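Local coordinates for glutamate receptor IIB,Glutamate receptor IIB (Drosophila melanogaster, PDB 4WXJ), which probably works as part of a glutamate-gated ion channel in the postsynaptic muscle membrane, and binds glutamate in its extracellular ligand-binding domain, at residues 159-162 with 163-166; 166-169 with 170-174. One frame throughout, in Å; residues are numbered along the deposited sequence.

How the contacts relate
Contacts 1 and 2 are the two ends of one short helix, 160-171, and their centres lie about 12 Å apart. Contact 1 starts the helix with an aspartate N-cap. Contact 2 ends it, where one carbonyl collects several donors and a phenylalanine ring. Trp166 belongs to both: its backbone N closes the last bond of contact 1, and its indole packs on Leu170 in contact 2. The helix lies behind the glutamate pocket and does not line it. The side chains of Trp166 and Met169 lie about 10 Å and about 9 Å from the bound glutamate. They are about 8 Å and about 7 Å from the side chain of Thr150, which binds it.

Contact 1: residues 159-162 with 163-166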
ATOM      1  N   ASP A 159      10.857 -19.633   2.121  1.00 20.91           N
ATOM      2  CA  ASP A 159      10.971 -20.137   0.756  1.00 25.09           C
ATOM      3  C   ASP A 159      12.321 -19.759   0.150  1.00 27.20           C
ATOM      4  O   ASP A 159      12.716 -18.593   0.172  1.00 24.85           O
ATOM      5  CB  ASP A 159       9.831 -19.591  -0.105  1.00 31.97           C
ATOM      6  CG  ASP A 159       9.925 -20.035  -1.550  1.00 49.74           C
ATOM      7  OD1 ASP A 159      10.496 -19.283  -2.366  1.00 51.97           O
ATOM      8  OD2 ASP A 159       9.426 -21.135  -1.870  1.00 55.38           O
ATOM      9  N   THR A 160      13.019 -20.755  -0.389  1.00 25.94           N
ATOM     10  CA  THR A 160      14.369 -20.567  -0.914  1.00 32.08           C
ATOM     11  C   THR A 160      14.442 -19.481  -1.986  1.00 21.93           C
ATOM     12  O   THR A 160      15.344 -18.644  -1.965  1.00 27.54           O
ATOM     13  CB  THR A 160      14.914 -21.881  -1.502  1.00 38.06           C
ATOM     14  OG1 THR A 160      14.872 -22.904  -0.500  1.00 36.15           O
ATOM     15  CG2 THR A 160      16.351 -21.711  -1.983  1.00 44.68           C
ATOM     16  N   ASP A 161      13.500 -19.497  -2.922  1.00 21.99           N
ATOM     17  CA  ASP A 161      13.488 -18.512  -3.998  1.00 27.92           C
ATOM     18  C   ASP A 161      13.244 -17.101  -3.468  1.00 27.45           C
ATOM     19  O   ASP A 161      13.816 -16.139  -3.978  1.00 25.94           O
ATOM     20  CB  ASP A 161      12.428 -18.870  -5.042  1.00 43.49           C
ATOM     21  CG  ASP A 161      12.936 -19.862  -6.073  1.00 54.18           C
ATOM     22  OD1 ASP A 161      13.888 -20.611  -5.766  1.00 56.12           O
ATOM     23  OD2 ASP A 161      12.381 -19.892  -7.191  1.00 54.64           O
ATOM     24  N   ASN A 162      12.402 -16.975  -2.448  1.00 27.17           N
ATOM     25  CA  ASN A 162      12.149 -15.675  -1.835  1.00 24.10           C
ATOM     26  C   ASN A 162      13.348 -15.212  -1.013  1.00 16.69           C
ATOM     27  O   ASN A 162      13.654 -14.020  -0.972  1.00 14.98           O
ATOM     28  CB  ASN A 162      10.893 -15.721  -0.962  1.00 25.97           C
ATOM     29  CG  ASN A 162       9.617 -15.791  -1.781  1.00 19.64           C
ATOM     30  OD1 ASN A 162       9.601 -15.427  -2.957  1.00 24.91           O
ATOM     31  ND2 ASN A 162       8.539 -16.250  -1.161  1.00 16.36           N
ATOM     32  N   ARG A 163      14.024 -16.155  -0.360  1.00 12.23           N
ATOM     33  CA  ARG A 163      15.271 -15.851   0.339  1.00 17.69           C
ATOM     34  C   ARG A 163      16.314 -15.292  -0.625  1.00 16.24           C
ATOM     35  O   ARG A 163      17.000 -14.319  -0.313  1.00 21.21           O
ATOM     36  CB  ARG A 163      15.834 -17.096   1.028  1.00 31.72           C
ATOM     37  CG  ARG A 163      15.120 -17.502   2.302  1.00 26.98           C
ATOM     38  CD  ARG A 163      15.735 -18.772   2.869  1.00 22.33           C
ATOM     39  NE  ARG A 163      15.208 -19.110   4.188  1.00 33.09           N
ATOM     40  CZ  ARG A 163      15.665 -18.612   5.334  1.00 27.05           C
ATOM     41  NH1 ARG A 163      16.661 -17.734   5.339  1.00 24.93           N
ATOM     42  NH2 ARG A 163      15.116 -18.989   6.480  1.00 27.19           N
ATOM     43  N   MET A 164      16.430 -15.916  -1.796  1.00 25.82           N
ATOM     44  CA  MET A 164      17.392 -15.477  -2.803  1.00 25.89           C
ATOM     45  C   MET A 164      17.053 -14.078  -3.306  1.00 17.56           C
ATOM     46  O   MET A 164      17.944 -13.251  -3.499  1.00 22.44           O
ATOM     47  CB  MET A 164      17.438 -16.459  -3.977  1.00 32.63           C
ATOM     48  CG  MET A 164      18.141 -17.771  -3.661  1.00 57.00           C
ATOM     49  SD  MET A 164      18.816 -18.584  -5.125  1.00 80.35           S
ATOM     50  CE  MET A 164      17.329 -19.168  -5.931  1.00 82.71           C
ATOM     51  N   ALA A 165      15.766 -13.819  -3.522  1.00 18.62           N
ATOM     52  CA  ALA A 165      15.309 -12.490  -3.912  1.00 19.88           C
ATOM     53  C   ALA A 165      15.733 -11.458  -2.876  1.00 20.97           C
ATOM     54  O   ALA A 165      16.268 -10.402  -3.217  1.00 18.22           O
ATOM     55  CB  ALA A 165      13.800 -12.468  -4.078  1.00 22.75           C
ATOM     56  N   TRP A 166      15.488 -11.778  -1.610  1.00 22.30           N
ATOM     57  CA  TRP A 166      15.759 -10.858  -0.512  1.00 13.75           C
ATOM     58  C   TRP A 166      17.247 -10.557  -0.402  1.00 19.49           C
ATOM     59  O   TRP A 166      17.643  -9.404  -0.242  1.00 16.64           O
ATOM     60  CB  TRP A 166      15.235 -11.439   0.805  1.00 14.92           C
ATOM     61  CG  TRP A 166      15.458 -10.557   1.997  1.00 16.99           C
ATOM     62  CD1 TRP A 166      16.161 -10.867   3.125  1.00 26.90           C
ATOM     63  CD2 TRP A 166      14.973  -9.220   2.182  1.00 23.37           C
ATOM     64  NE1 TRP A 166      16.144  -9.809   4.000  1.00 31.48           N
ATOM     65  CE2 TRP A 166      15.422  -8.786   3.445  1.00 22.89           C
ATOM     66  CE3 TRP A 166      14.204  -8.351   1.404  1.00 27.95           C
ATOM     67  CZ2 TRP A 166      15.127  -7.519   3.948  1.00 27.62           C
ATOM     68  CZ3 TRP A 166      13.913  -7.094   1.904  1.00 30.78           C
ATOM     69  CH2 TRP A 166      14.374  -6.690   3.164  1.00 26.90           C
TER
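The CE methyl of Met164 stands above the plane of the Asp161 carboxylate, 3.7 Å from Asp161 OD1. The two side chains run side by side and point the same way. Met164 is bent at its last torsion (chi3 -72°), which turns the methyl back to the acid. Trp166 joins through its CB, 3.5 Å from Asn162 O, while its ring leads off to Phe154 and Ser155 of helix 149-155. The flat ends of Asn162 and Arg163 also turn elsewhere: Asn162 ND2 bonds to Ser157 OG, and Arg163 NH2 to Asn158 OD1. The aliphatic part of Arg163 stays close, with CG 3.4 Å from Asp159 O. CG stands beside its own backbone N (chi1 -76°), on the side of the preceding turn. Four backbone bonds join the segments. The first runs from Arg163 N to Asp159 O at 2.8 Å; the last runs from Trp166 N to Asn162 O at 3.0 Å. Asp159 OD1 takes the N-H of Asn162 at 3.0 Å through its anti lone pair. The acid thus covers an N-H of the first turn, and its negative charge probably suits this end of the helix. This is a classic aspartate N-cap, here opening helix 160-171 in the second lobe of the clamshell-like ligand-binding domain.

Contact 2: residues 166-169 with 170-174; sequences WNKM and LSFKP
Leu170 N still bonds to Trp166 O, but the bond from Ser171 N to Asn167 O is weak, and Phe172 is the first residue to leave helical backbone angles. Lys168 O is gripped by three donors. Phe172 N lies nearly in line with the carbonyl, 3.1 Å from Lys168 O, though its N-H is bent from the line (137°). Ser171 N, shared with Asn167 O, sits above the carbonyl plane, and Ser171 OG donates at 2.8 Å. The serine hydroxyl stands between its own N and carbonyl carbon (chi1 74°), which swings it back over the last turn. The phenyl ring of Phe172 also lies against this oxygen, which is 3.2 Å above one face and offset toward the rim. Phe172 CZ reaches Lys168 CB at 4.1 Å. This is the C-terminal end of helix 160-171, where it packs on strand 141-143, and Phe172 stacks edge-to-face with Phe142. Lys168 NZ is held separately, by Gln137 O. With an alanine at Phe172 the ring is gone, which is likely to leave Phe142 without its edge-to-face partner and the Lys168 carbonyl without the phenyl face. Leu170 CD1 makes a CH-pi contact over one face of the Trp166 indole, 3.8 Å from the centroid of the five-membered ring, 26° off its normal and offset toward the rim. A water donates to both Met169 O and Phe172 O.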
ATOM      1  N   TRP A 166      15.488 -11.778  -1.610  1.00 22.30           N
ATOM      2  CA  TRP A 166      15.759 -10.858  -0.512  1.00 13.75           C
ATOM      3  C   TRP A 166      17.247 -10.557  -0.402  1.00 19.49           C
ATOM      4  O   TRP A 166      17.643  -9.404  -0.242  1.00 16.64           O
ATOM      5  CB  TRP A 166      15.235 -11.439   0.805  1.00 14.92           C
ATOM      6  CG  TRP A 166      15.458 -10.557   1.997  1.00 16.99           C
ATOM      7  CD1 TRP A 166      16.161 -10.867   3.125  1.00 26.90           C
ATOM      8  CD2 TRP A 166      14.973  -9.220   2.182  1.00 23.37           C
ATOM      9  NE1 TRP A 166      16.144  -9.809   4.000  1.00 31.48           N
ATOM     10  CE2 TRP A 166      15.422  -8.786   3.445  1.00 22.89           C
ATOM     11  CE3 TRP A 166      14.204  -8.351   1.404  1.00 27.95           C
ATOM     12  CZ2 TRP A 166      15.127  -7.519   3.948  1.00 27.62           C
ATOM     13  CZ3 TRP A 166      13.913  -7.094   1.904  1.00 30.78           C
ATOM     14  CH2 TRP A 166      14.374  -6.690   3.164  1.00 26.90           C
ATOM     15  N   ASN A 167      18.070 -11.596  -0.495  1.00 26.66           N
ATOM     16  CA  ASN A 167      19.515 -11.422  -0.395  1.00 29.62           C
ATOM     17  C   ASN A 167      20.083 -10.646  -1.582  1.00 21.42           C
ATOM     18  O   ASN A 167      21.037  -9.884  -1.429  1.00 24.03           O
ATOM     19  CB  ASN A 167      20.204 -12.782  -0.273  1.00 34.71           C
ATOM     20  CG  ASN A 167      20.028 -13.400   1.103  1.00 55.35           C
ATOM     21  OD1 ASN A 167      20.192 -12.728   2.124  1.00 56.01           O
ATOM     22  ND2 ASN A 167      19.684 -14.681   1.138  1.00 66.54           N
ATOM     23  N   LYS A 168      19.500 -10.831  -2.762  1.00 22.39           N
ATOM     24  CA  LYS A 168      19.921 -10.067  -3.932  1.00 32.47           C
ATOM     25  C   LYS A 168      19.552  -8.593  -3.787  1.00 22.70           C
ATOM     26  O   LYS A 168      20.360  -7.716  -4.088  1.00 23.54           O
ATOM     27  CB  LYS A 168      19.303 -10.635  -5.210  1.00 33.71           C
ATOM     28  CG  LYS A 168      19.988 -11.890  -5.718  1.00 37.89           C
ATOM     29  CD  LYS A 168      20.109 -11.886  -7.232  1.00 41.42           C
ATOM     30  CE  LYS A 168      20.934 -13.062  -7.720  1.00 52.11           C
ATOM     31  NZ  LYS A 168      21.040 -13.086  -9.204  1.00 64.29           N
ATOM     32  N   MET A 169      18.333  -8.324  -3.327  1.00 21.72           N
ATOM     33  CA  MET A 169      17.880  -6.950  -3.120  1.00 22.68           C
ATOM     34  C   MET A 169      18.799  -6.209  -2.153  1.00 21.52           C
ATOM     35  O   MET A 169      19.112  -5.035  -2.356  1.00 26.26           O
ATOM     36  CB  MET A 169      16.443  -6.929  -2.592  1.00 18.39           C
ATOM     37  CG  MET A 169      15.379  -7.096  -3.668  1.00 31.05           C
ATOM     38  SD  MET A 169      13.738  -7.468  -3.012  1.00 58.73           S
ATOM     39  CE  MET A 169      13.572  -6.222  -1.739  1.00122.64           C
ATOM     40  N   LEU A 170      19.228  -6.901  -1.103  1.00 21.83           N
ATOM     41  CA  LEU A 170      20.120  -6.312  -0.108  1.00 26.60           C
ATOM     42  C   LEU A 170      21.512  -6.035  -0.673  1.00 23.31           C
ATOM     43  O   LEU A 170      22.206  -5.134  -0.208  1.00 29.75           O
ATOM     44  CB  LEU A 170      20.241  -7.232   1.109  1.00 20.12           C
ATOM     45  CG  LEU A 170      18.999  -7.387   1.984  1.00 29.91           C
ATOM     46  CD1 LEU A 170      19.220  -8.495   3.002  1.00 36.27           C
ATOM     47  CD2 LEU A 170      18.658  -6.080   2.683  1.00 32.88           C
ATOM     48  N   SER A 171      21.913  -6.812  -1.674  1.00 24.37           N
ATOM     49  CA  SER A 171      23.278  -6.752  -2.194  1.00 29.22           C
ATOM     50  C   SER A 171      23.456  -5.719  -3.305  1.00 33.22           C
ATOM     51  O   SER A 171      24.561  -5.213  -3.509  1.00 26.52           O
ATOM     52  CB  SER A 171      23.698  -8.125  -2.718  1.00 37.06           C
ATOM     53  OG  SER A 171      23.055  -8.409  -3.947  1.00 48.80           O
ATOM     54  N   PHE A 172      22.378  -5.420  -4.024  1.00 25.17           N
ATOM     55  CA  PHE A 172      22.452  -4.546  -5.192  1.00 26.71           C
ATOM     56  C   PHE A 172      23.051  -3.181  -4.877  1.00 25.35           C
ATOM     57  O   PHE A 172      22.797  -2.602  -3.819  1.00 26.37           O
ATOM     58  CB  PHE A 172      21.059  -4.346  -5.804  1.00 30.49           C
ATOM     59  CG  PHE A 172      20.550  -5.531  -6.580  1.00 25.32           C
ATOM     60  CD1 PHE A 172      21.392  -6.263  -7.402  1.00 23.64           C
ATOM     61  CD2 PHE A 172      19.220  -5.905  -6.493  1.00 21.26           C
ATOM     62  CE1 PHE A 172      20.918  -7.349  -8.116  1.00 33.16           C
ATOM     63  CE2 PHE A 172      18.739  -6.990  -7.205  1.00 29.55           C
ATOM     64  CZ  PHE A 172      19.590  -7.713  -8.018  1.00 23.33           C
ATOM     65  N   LYS A 173      23.854  -2.690  -5.817  1.00 27.25           N
ATOM     66  CA  LYS A 173      24.378  -1.329  -5.789  1.00 25.91           C
ATOM     67  C   LYS A 173      23.937  -0.619  -7.069  1.00 22.13           C
ATOM     68  O   LYS A 173      24.158  -1.141  -8.162  1.00 26.17           O
ATOM     69  CB  LYS A 173      25.906  -1.322  -5.686  1.00 29.93           C
ATOM     70  CG  LYS A 173      26.469  -1.962  -4.427  1.00 34.88           C
ATOM     71  CD  LYS A 173      27.959  -1.671  -4.298  1.00 43.16           C
ATOM     72  CE  LYS A 173      28.561  -2.303  -3.054  1.00 50.07           C
ATOM     73  NZ  LYS A 173      28.747  -3.774  -3.200  1.00 52.06           N
ATOM     74  N   PRO A 174      23.313   0.568  -6.950  1.00 23.30           N
ATOM     75  CA  PRO A 174      23.003   1.323  -5.731  1.00 32.74           C
ATOM     76  C   PRO A 174      21.827   0.730  -4.961  1.00 29.03           C
ATOM     77  O   PRO A 174      21.351  -0.351  -5.311  1.00 30.18           O
ATOM     78  CB  PRO A 174      22.660   2.715  -6.267  1.00 35.30           C
ATOM     79  CG  PRO A 174      22.074   2.450  -7.605  1.00 37.16           C
ATOM     80  CD  PRO A 174      22.828   1.264  -8.156  1.00 28.25           C
TER
HETATM   81  O   HOH W   1      20.191  -2.492  -2.253  1.00 19.24           O